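Putative surface-anchored fimbrial subunit (PDB 3HTL) probably serves as the backbone pilin that polymerises into the shaft of a cell-surface pilus of Corynebacterium diphtheriae. Local coordinates at residues Lys313-Asn318 and Ala398-Tyr403; Ala326-His331 and Leu394-Thr399. One frame throughout, in Å; residues are numbered along the deposited sequence.

Interaction 1. Residues Lys313-Asn318 and Ala398-Tyr403. With NA (sodium ion), chain C.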
ATOM      1  N   LYS A 313     -29.210  21.412 -20.677  1.00 21.05           N
ATOM      2  CA  LYS A 313     -30.127  21.388 -21.820  1.00 21.10           C
ATOM      3  C   LYS A 313     -31.086  22.562 -21.728  1.00 21.13           C
ATOM      4  O   LYS A 313     -31.602  22.846 -20.657  1.00 20.32           O
ATOM      5  CB  LYS A 313     -30.938  20.112 -21.796  1.00 21.23           C
ATOM      6  CG  LYS A 313     -31.809  19.911 -23.008  1.00 23.35           C
ATOM      7  CD  LYS A 313     -30.967  19.551 -24.177  1.00 24.68           C
ATOM      8  CE  LYS A 313     -31.806  18.984 -25.232  1.00 27.07           C
ATOM      9  NZ  LYS A 313     -32.500  20.130 -25.865  1.00 26.37           N
ATOM     10  N   SER A 314     -31.305  23.217 -22.859  1.00 22.56           N
ATOM     11  CA  SER A 314     -32.307  24.263 -22.968  1.00 23.31           C
ATOM     12  C   SER A 314     -33.208  23.934 -24.164  1.00 24.58           C
ATOM     13  O   SER A 314     -32.876  23.083 -24.983  1.00 23.75           O
ATOM     14  CB  SER A 314     -31.624  25.628 -23.111  1.00 23.76           C
ATOM     15  OG  SER A 314     -30.738  25.660 -24.234  1.00 26.29           O
ATOM     16  N   PHE A 315     -34.364  24.581 -24.209  1.00 25.87           N
ATOM     17  CA  PHE A 315     -35.316  24.457 -25.308  1.00 27.67           C
ATOM     18  C   PHE A 315     -35.678  25.883 -25.761  1.00 29.11           C
ATOM     19  O   PHE A 315     -36.294  26.640 -25.025  1.00 29.40           O
ATOM     20  CB  PHE A 315     -36.538  23.665 -24.848  1.00 27.44           C
ATOM     21  CG  PHE A 315     -36.258  22.214 -24.578  1.00 26.16           C
ATOM     22  CD1 PHE A 315     -35.864  21.783 -23.318  1.00 23.10           C
ATOM     23  CD2 PHE A 315     -36.392  21.268 -25.586  1.00 28.11           C
ATOM     24  CE1 PHE A 315     -35.621  20.450 -23.058  1.00 24.61           C
ATOM     25  CE2 PHE A 315     -36.133  19.925 -25.340  1.00 26.65           C
ATOM     26  CZ  PHE A 315     -35.734  19.516 -24.067  1.00 26.85           C
ATOM     27  N   ASP A 316     -35.223  26.247 -26.964  1.00 31.42           N
ATOM     28  CA  ASP A 316     -35.223  27.633 -27.474  1.00 32.32           C
ATOM     29  C   ASP A 316     -34.723  28.683 -26.493  1.00 32.32           C
ATOM     30  O   ASP A 316     -35.322  29.752 -26.317  1.00 32.93           O
ATOM     31  CB  ASP A 316     -36.580  28.010 -28.088  1.00 33.59           C
ATOM     32  CG  ASP A 316     -36.730  27.459 -29.473  1.00 35.87           C
ATOM     33  OD1 ASP A 316     -36.122  28.039 -30.389  1.00 42.43           O
ATOM     34  OD2 ASP A 316     -37.390  26.415 -29.642  1.00 40.49           O
ATOM     35  N   GLY A 317     -33.594  28.365 -25.874  1.00 31.37           N
ATOM     36  CA  GLY A 317     -32.907  29.290 -24.981  1.00 30.71           C
ATOM     37  C   GLY A 317     -33.531  29.396 -23.610  1.00 29.36           C
ATOM     38  O   GLY A 317     -33.102  30.204 -22.814  1.00 30.71           O
ATOM     39  N   ASN A 318     -34.541  28.574 -23.344  1.00 28.01           N
ATOM     40  CA  ASN A 318     -35.207  28.540 -22.046  1.00 27.06           C
ATOM     41  C   ASN A 318     -34.860  27.298 -21.233  1.00 25.32           C
ATOM     42  O   ASN A 318     -34.558  26.234 -21.772  1.00 24.91           O
ATOM     43  CB  ASN A 318     -36.717  28.584 -22.232  1.00 26.94           C
ATOM     44  CG  ASN A 318     -37.222  29.954 -22.597  1.00 27.02           C
ATOM     45  OD1 ASN A 318     -37.155  30.884 -21.798  1.00 28.68           O
ATOM     46  ND2 ASN A 318     -37.755  30.080 -23.797  1.00 30.59           N
ATOM     47  N   ALA A 398     -34.150  10.880 -27.133  1.00 24.68           N
ATOM     48  CA  ALA A 398     -35.500  11.416 -27.014  1.00 25.16           C
ATOM     49  C   ALA A 398     -35.397  12.895 -26.701  1.00 25.78           C
ATOM     50  O   ALA A 398     -34.367  13.371 -26.198  1.00 24.79           O
ATOM     51  CB  ALA A 398     -36.233  10.697 -25.944  1.00 24.49           C
ATOM     52  N   THR A 399     -36.457  13.627 -27.017  1.00 25.08           N
ATOM     53  CA  THR A 399     -36.487  15.061 -26.804  1.00 25.90           C
ATOM     54  C   THR A 399     -37.924  15.483 -26.465  1.00 25.65           C
ATOM     55  O   THR A 399     -38.716  14.632 -26.159  1.00 25.78           O
ATOM     56  CB  THR A 399     -35.899  15.820 -27.976  1.00 25.28           C
ATOM     57  OG1 THR A 399     -35.803  17.214 -27.653  1.00 27.73           O
ATOM     58  CG2 THR A 399     -36.732  15.638 -29.279  1.00 27.33           C
ATOM     59  N   ALA A 400     -38.219  16.773 -26.460  1.00 26.87           N
ATOM     60  CA  ALA A 400     -39.554  17.233 -26.069  1.00 28.36           C
ATOM     61  C   ALA A 400     -40.457  17.227 -27.316  1.00 30.03           C
ATOM     62  O   ALA A 400     -39.958  17.186 -28.444  1.00 30.20           O
ATOM     63  CB  ALA A 400     -39.478  18.594 -25.454  1.00 28.32           C
ATOM     64  N   SER A 401     -41.775  17.256 -27.126  1.00 32.03           N
ATOM     65  CA  SER A 401     -42.671  17.249 -28.297  1.00 32.96           C
ATOM     66  C   SER A 401     -42.498  18.542 -29.085  1.00 33.00           C
ATOM     67  O   SER A 401     -42.352  19.628 -28.506  1.00 34.02           O
ATOM     68  CB  SER A 401     -44.133  16.974 -27.916  1.00 33.47           C
ATOM     69  OG  SER A 401     -44.477  17.503 -26.655  1.00 36.36           O
ATOM     70  N   GLY A 402     -42.434  18.411 -30.411  1.00 32.70           N
ATOM     71  CA  GLY A 402     -42.210  19.555 -31.281  1.00 32.44           C
ATOM     72  C   GLY A 402     -40.788  19.960 -31.582  1.00 31.90           C
ATOM     73  O   GLY A 402     -40.576  20.855 -32.394  1.00 32.13           O
ATOM     74  N   TYR A 403     -39.802  19.318 -30.943  1.00 30.72           N
ATOM     75  CA  TYR A 403     -38.399  19.594 -31.201  1.00 30.21           C
ATOM     76  C   TYR A 403     -37.781  18.473 -32.048  1.00 29.40           C
ATOM     77  O   TYR A 403     -38.292  17.363 -32.052  1.00 29.72           O
ATOM     78  CB  TYR A 403     -37.629  19.741 -29.866  1.00 29.82           C
ATOM     79  CG  TYR A 403     -38.003  21.003 -29.139  1.00 29.34           C
ATOM     80  CD1 TYR A 403     -39.095  21.044 -28.301  1.00 29.45           C
ATOM     81  CD2 TYR A 403     -37.280  22.174 -29.338  1.00 32.07           C
ATOM     82  CE1 TYR A 403     -39.466  22.255 -27.653  1.00 31.22           C
ATOM     83  CE2 TYR A 403     -37.639  23.371 -28.701  1.00 33.22           C
ATOM     84  CZ  TYR A 403     -38.729  23.395 -27.872  1.00 31.30           C
ATOM     85  OH  TYR A 403     -39.066  24.585 -27.231  1.00 38.50           O
TER
HETATM   86 NA    NA C 487     -34.141  18.158 -29.518  1.00 47.51          NA
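Phe315 and Tyr403 meet in a T-shaped (edge-to-face) stack, ring centroids 5.0 Å apart and planes at 70°. Phe315 drives its CD2 edge onto the phenol, and that atom stands over the ring centre of Tyr403, 3.6 Å above the plane. In both residues CG lies anti to the carbonyl carbon, beside the backbone N (chi1 -69° for Phe315), which turns the two rings in toward each other from strand 302-315 and from the loop that follows strand 391-398. Phe315 CE2 also meets the Ala400 methyl, CB, obliquely at 3.6 Å, while Thr399 OG1 lies at the ring edge, near its plane. Lys313 approaches differently: its NZ stands over one face of the Phe315 ring, offset toward the rim. This nitrogen is joined covalently to Asn432 CG in an isopeptide bond, a hallmark of Gram-positive pilin domains, and it donates a nearly straight hydrogen bond to Ser314 O (NZ to O 3.1 Å). Phe315 to Asn318 form a type I' turn, and from it Asp316 brings OD2 to the edge of the Tyr403 ring, 3.2 Å from CE2; a hydrogen bond from Tyr403 OH to this oxygen is at most weak. On the loop side Tyr403 ends a type II turn, its N bonded to Ala400 O. Thr399 OG1 binds the sodium ion at 2.7 Å, with Asn432 OD1 and Glu404 O as further ligands. Since that Asn432 oxygen belongs to the isopeptide link, the ion ties the loop to the crosslink itself. The chemistry is therefore mixed: aromatic and methyl contacts hold the loop against the strand end, while the N-H of the Lys313-Asn432 amide, bonded to Ser314 O, probably sets the turn of the amide over the Phe315 face.

Interaction 2. Residues Ala326-His331 and Leu394-Thr399. With NA (sodium ion), chain C.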
ATOM      1  N   ALA A 326     -35.318  15.578 -22.182  1.00 24.23           N
ATOM      2  CA  ALA A 326     -34.560  14.886 -23.214  1.00 22.52           C
ATOM      3  C   ALA A 326     -33.721  13.794 -22.578  1.00 21.79           C
ATOM      4  O   ALA A 326     -33.398  13.846 -21.387  1.00 19.58           O
ATOM      5  CB  ALA A 326     -33.668  15.847 -23.975  1.00 22.65           C
ATOM      6  N   THR A 327     -33.369  12.806 -23.399  1.00 20.47           N
ATOM      7  CA  THR A 327     -32.653  11.638 -22.935  1.00 20.44           C
ATOM      8  C   THR A 327     -31.414  11.451 -23.824  1.00 19.67           C
ATOM      9  O   THR A 327     -31.472  11.607 -25.041  1.00 18.48           O
ATOM     10  CB  THR A 327     -33.557  10.375 -22.986  1.00 21.53           C
ATOM     11  OG1 THR A 327     -34.744  10.609 -22.214  1.00 23.11           O
ATOM     12  CG2 THR A 327     -32.845   9.150 -22.433  1.00 20.25           C
ATOM     13  N   PHE A 328     -30.292  11.174 -23.173  1.00 19.63           N
ATOM     14  CA  PHE A 328     -29.034  10.898 -23.831  1.00 19.86           C
ATOM     15  C   PHE A 328     -28.410   9.563 -23.410  1.00 19.40           C
ATOM     16  O   PHE A 328     -28.622   9.031 -22.291  1.00 19.76           O
ATOM     17  CB  PHE A 328     -28.029  11.997 -23.527  1.00 19.54           C
ATOM     18  CG  PHE A 328     -28.462  13.333 -23.983  1.00 20.51           C
ATOM     19  CD1 PHE A 328     -28.032  13.829 -25.192  1.00 20.39           C
ATOM     20  CD2 PHE A 328     -29.296  14.116 -23.185  1.00 22.47           C
ATOM     21  CE1 PHE A 328     -28.411  15.056 -25.611  1.00 23.28           C
ATOM     22  CE2 PHE A 328     -29.693  15.357 -23.619  1.00 22.43           C
ATOM     23  CZ  PHE A 328     -29.257  15.827 -24.826  1.00 21.36           C
ATOM     24  N   GLN A 329     -27.624   9.034 -24.337  1.00 18.59           N
ATOM     25  CA  GLN A 329     -26.754   7.902 -24.061  1.00 18.20           C
ATOM     26  C   GLN A 329     -25.328   8.292 -24.330  1.00 17.78           C
ATOM     27  O   GLN A 329     -25.057   9.074 -25.234  1.00 16.22           O
ATOM     28  CB  GLN A 329     -27.189   6.698 -24.899  1.00 19.03           C
ATOM     29  CG  GLN A 329     -28.471   6.107 -24.321  1.00 20.64           C
ATOM     30  CD  GLN A 329     -28.840   4.744 -24.864  1.00 22.90           C
ATOM     31  OE1 GLN A 329     -28.997   4.558 -26.074  1.00 23.92           O
ATOM     32  NE2 GLN A 329     -29.054   3.801 -23.957  1.00 23.64           N
ATOM     33  N   LEU A 330     -24.417   7.757 -23.518  1.00 17.22           N
ATOM     34  CA  LEU A 330     -23.001   8.024 -23.647  1.00 16.84           C
ATOM     35  C   LEU A 330     -22.339   6.925 -24.492  1.00 16.64           C
ATOM     36  O   LEU A 330     -22.568   5.754 -24.260  1.00 16.93           O
ATOM     37  CB  LEU A 330     -22.363   8.080 -22.264  1.00 16.85           C
ATOM     38  CG  LEU A 330     -20.878   8.495 -22.204  1.00 17.32           C
ATOM     39  CD1 LEU A 330     -20.671   9.895 -22.686  1.00 16.82           C
ATOM     40  CD2 LEU A 330     -20.372   8.309 -20.760  1.00 16.75           C
ATOM     41  N   HIS A 331     -21.497   7.336 -25.424  1.00 17.37           N
ATOM     42  CA  HIS A 331     -20.913   6.436 -26.411  1.00 17.83           C
ATOM     43  C   HIS A 331     -19.432   6.813 -26.632  1.00 18.63           C
ATOM     44  O   HIS A 331     -18.931   7.817 -26.092  1.00 17.85           O
ATOM     45  CB  HIS A 331     -21.711   6.546 -27.724  1.00 19.07           C
ATOM     46  CG  HIS A 331     -22.950   5.705 -27.765  1.00 20.24           C
ATOM     47  ND1 HIS A 331     -22.920   4.343 -28.002  1.00 21.84           N
ATOM     48  CD2 HIS A 331     -24.262   6.035 -27.629  1.00 22.73           C
ATOM     49  CE1 HIS A 331     -24.153   3.866 -27.996  1.00 21.54           C
ATOM     50  NE2 HIS A 331     -24.989   4.872 -27.764  1.00 23.19           N
ATOM     51  N   LEU A 394     -22.198  11.973 -26.933  1.00 19.60           N
ATOM     52  CA  LEU A 394     -23.545  11.799 -26.478  1.00 19.47           C
ATOM     53  C   LEU A 394     -24.477  11.648 -27.678  1.00 19.41           C
ATOM     54  O   LEU A 394     -24.354  12.359 -28.682  1.00 19.00           O
ATOM     55  CB  LEU A 394     -23.991  13.018 -25.643  1.00 19.80           C
ATOM     56  CG  LEU A 394     -23.240  13.248 -24.327  1.00 20.79           C
ATOM     57  CD1 LEU A 394     -23.428  14.703 -23.779  1.00 23.25           C
ATOM     58  CD2 LEU A 394     -23.698  12.239 -23.296  1.00 20.95           C
ATOM     59  N   VAL A 395     -25.389  10.709 -27.563  1.00 18.81           N
ATOM     60  CA  VAL A 395     -26.430  10.526 -28.562  1.00 19.40           C
ATOM     61  C   VAL A 395     -27.765  10.868 -27.930  1.00 20.80           C
ATOM     62  O   VAL A 395     -28.114  10.318 -26.893  1.00 21.62           O
ATOM     63  CB  VAL A 395     -26.442   9.074 -29.061  1.00 19.66           C
ATOM     64  CG1 VAL A 395     -27.713   8.781 -29.891  1.00 19.66           C
ATOM     65  CG2 VAL A 395     -25.197   8.802 -29.896  1.00 17.06           C
ATOM     66  N   GLU A 396     -28.513  11.770 -28.560  1.00 22.44           N
ATOM     67  CA  GLU A 396     -29.818  12.172 -28.021  1.00 22.90           C
ATOM     68  C   GLU A 396     -30.844  11.199 -28.532  1.00 23.14           C
ATOM     69  O   GLU A 396     -31.029  11.084 -29.747  1.00 23.92           O
ATOM     70  CB  GLU A 396     -30.185  13.591 -28.451  1.00 23.37           C
ATOM     71  CG  GLU A 396     -31.477  14.076 -27.794  1.00 22.67           C
ATOM     72  CD  GLU A 396     -31.811  15.517 -28.135  1.00 25.45           C
ATOM     73  OE1 GLU A 396     -31.787  15.903 -29.322  1.00 27.15           O
ATOM     74  OE2 GLU A 396     -32.152  16.263 -27.196  1.00 27.20           O
ATOM     75  N   THR A 397     -31.476  10.479 -27.619  1.00 23.27           N
ATOM     76  CA  THR A 397     -32.417   9.416 -27.975  1.00 23.81           C
ATOM     77  C   THR A 397     -33.880   9.835 -27.899  1.00 23.87           C
ATOM     78  O   THR A 397     -34.732   9.210 -28.517  1.00 23.81           O
ATOM     79  CB  THR A 397     -32.236   8.177 -27.109  1.00 23.65           C
ATOM     80  OG1 THR A 397     -32.407   8.496 -25.713  1.00 25.59           O
ATOM     81  CG2 THR A 397     -30.868   7.541 -27.354  1.00 23.69           C
ATOM     82  N   ALA A 398     -34.150  10.880 -27.133  1.00 24.68           N
ATOM     83  CA  ALA A 398     -35.500  11.416 -27.014  1.00 25.16           C
ATOM     84  C   ALA A 398     -35.397  12.895 -26.701  1.00 25.78           C
ATOM     85  O   ALA A 398     -34.367  13.371 -26.198  1.00 24.79           O
ATOM     86  CB  ALA A 398     -36.233  10.697 -25.944  1.00 24.49           C
ATOM     87  N   THR A 399     -36.457  13.627 -27.017  1.00 25.08           N
ATOM     88  CA  THR A 399     -36.487  15.061 -26.804  1.00 25.90           C
ATOM     89  C   THR A 399     -37.924  15.483 -26.465  1.00 25.65           C
ATOM     90  O   THR A 399     -38.716  14.632 -26.159  1.00 25.78           O
ATOM     91  CB  THR A 399     -35.899  15.820 -27.976  1.00 25.28           C
ATOM     92  OG1 THR A 399     -35.803  17.214 -27.653  1.00 27.73           O
ATOM     93  CG2 THR A 399     -36.732  15.638 -29.279  1.00 27.33           C
TER
HETATM   94 NA    NA C 487     -34.141  18.158 -29.518  1.00 47.51          NA
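Strands 327-331 and 394-398 run antiparallel, 4.5 Å apart at closest approach, in a register that slips by one residue at a classic beta bulge, where Thr397 and Ala398 both face Thr327. Gln329 and Val395 form a hydrogen-bonded pair: Gln329 N to Val395 O and Val395 N to Gln329 O are both 2.9 Å. At the bulge Thr327 O takes Thr397 N at 2.8 Å and, weakly, Ala398 N, while Thr327 N bonds back to Ala398 O. One face of the sheet carries Phe328, Leu330, Leu394 and Glu396. With its CG anti to the backbone N (chi1 -175°) and an extended chain beyond, Glu396 crosses the Phe328 ring obliquely, carboxylate and ring planes 23° apart: its CB is 3.7 Å from Phe328 CE1, and its OE2 comes within 3.6 Å of Ala326 CB. The carboxylate is held at its other oxygen, OE1, by the backbone N of Leu406. Leu330 CD1 meets Leu394 CD2 at 3.9 Å, methyl to methyl. The other face carries Thr327, Gln329, Val395 and Ala398. From the bulge, Thr397 CG2 lies 3.7 Å from Gln329 OE1, the side chains crossing at about a right angle; NE2 of the same amide bonds Gln352 O. His331 CD2 rests against Val395 CG2, its ND1 hydrogen-bonded to Asp343 OD2. The pair forms the middle of a four-stranded antiparallel sheet, between 354-355 and 410-412; Phe328, Leu330 and Leu394 pack on Ile311 of strand 302-315 and Leu364 and Ile367 of strand 361-375, while Glu396 meets Lys313, as one layer of a beta sandwich.

The two contacts meet at the end of the molecule that carries the sodium ion and share Ala398 and Thr399, where strand 391-398 gives way to its loop. Interaction 2 is the more buried, sheet hydrogen bonds with a largely apolar inner face; interaction 1 is a surface contact of side chains with no backbone bonds across it. Lys313 bridges them, its CE packing 3.4 Å from Glu396 OE2 and also touching Phe328 and Ala326. Lys313, Asn432 and Glu396 thus come together, consistent with the acidic residue that accompanies Lys-Asn isopeptide bonds in related Gram-positive pilins. Interaction 2 builds one sheet, while interaction 1 fastens its outgoing loop to the facing one.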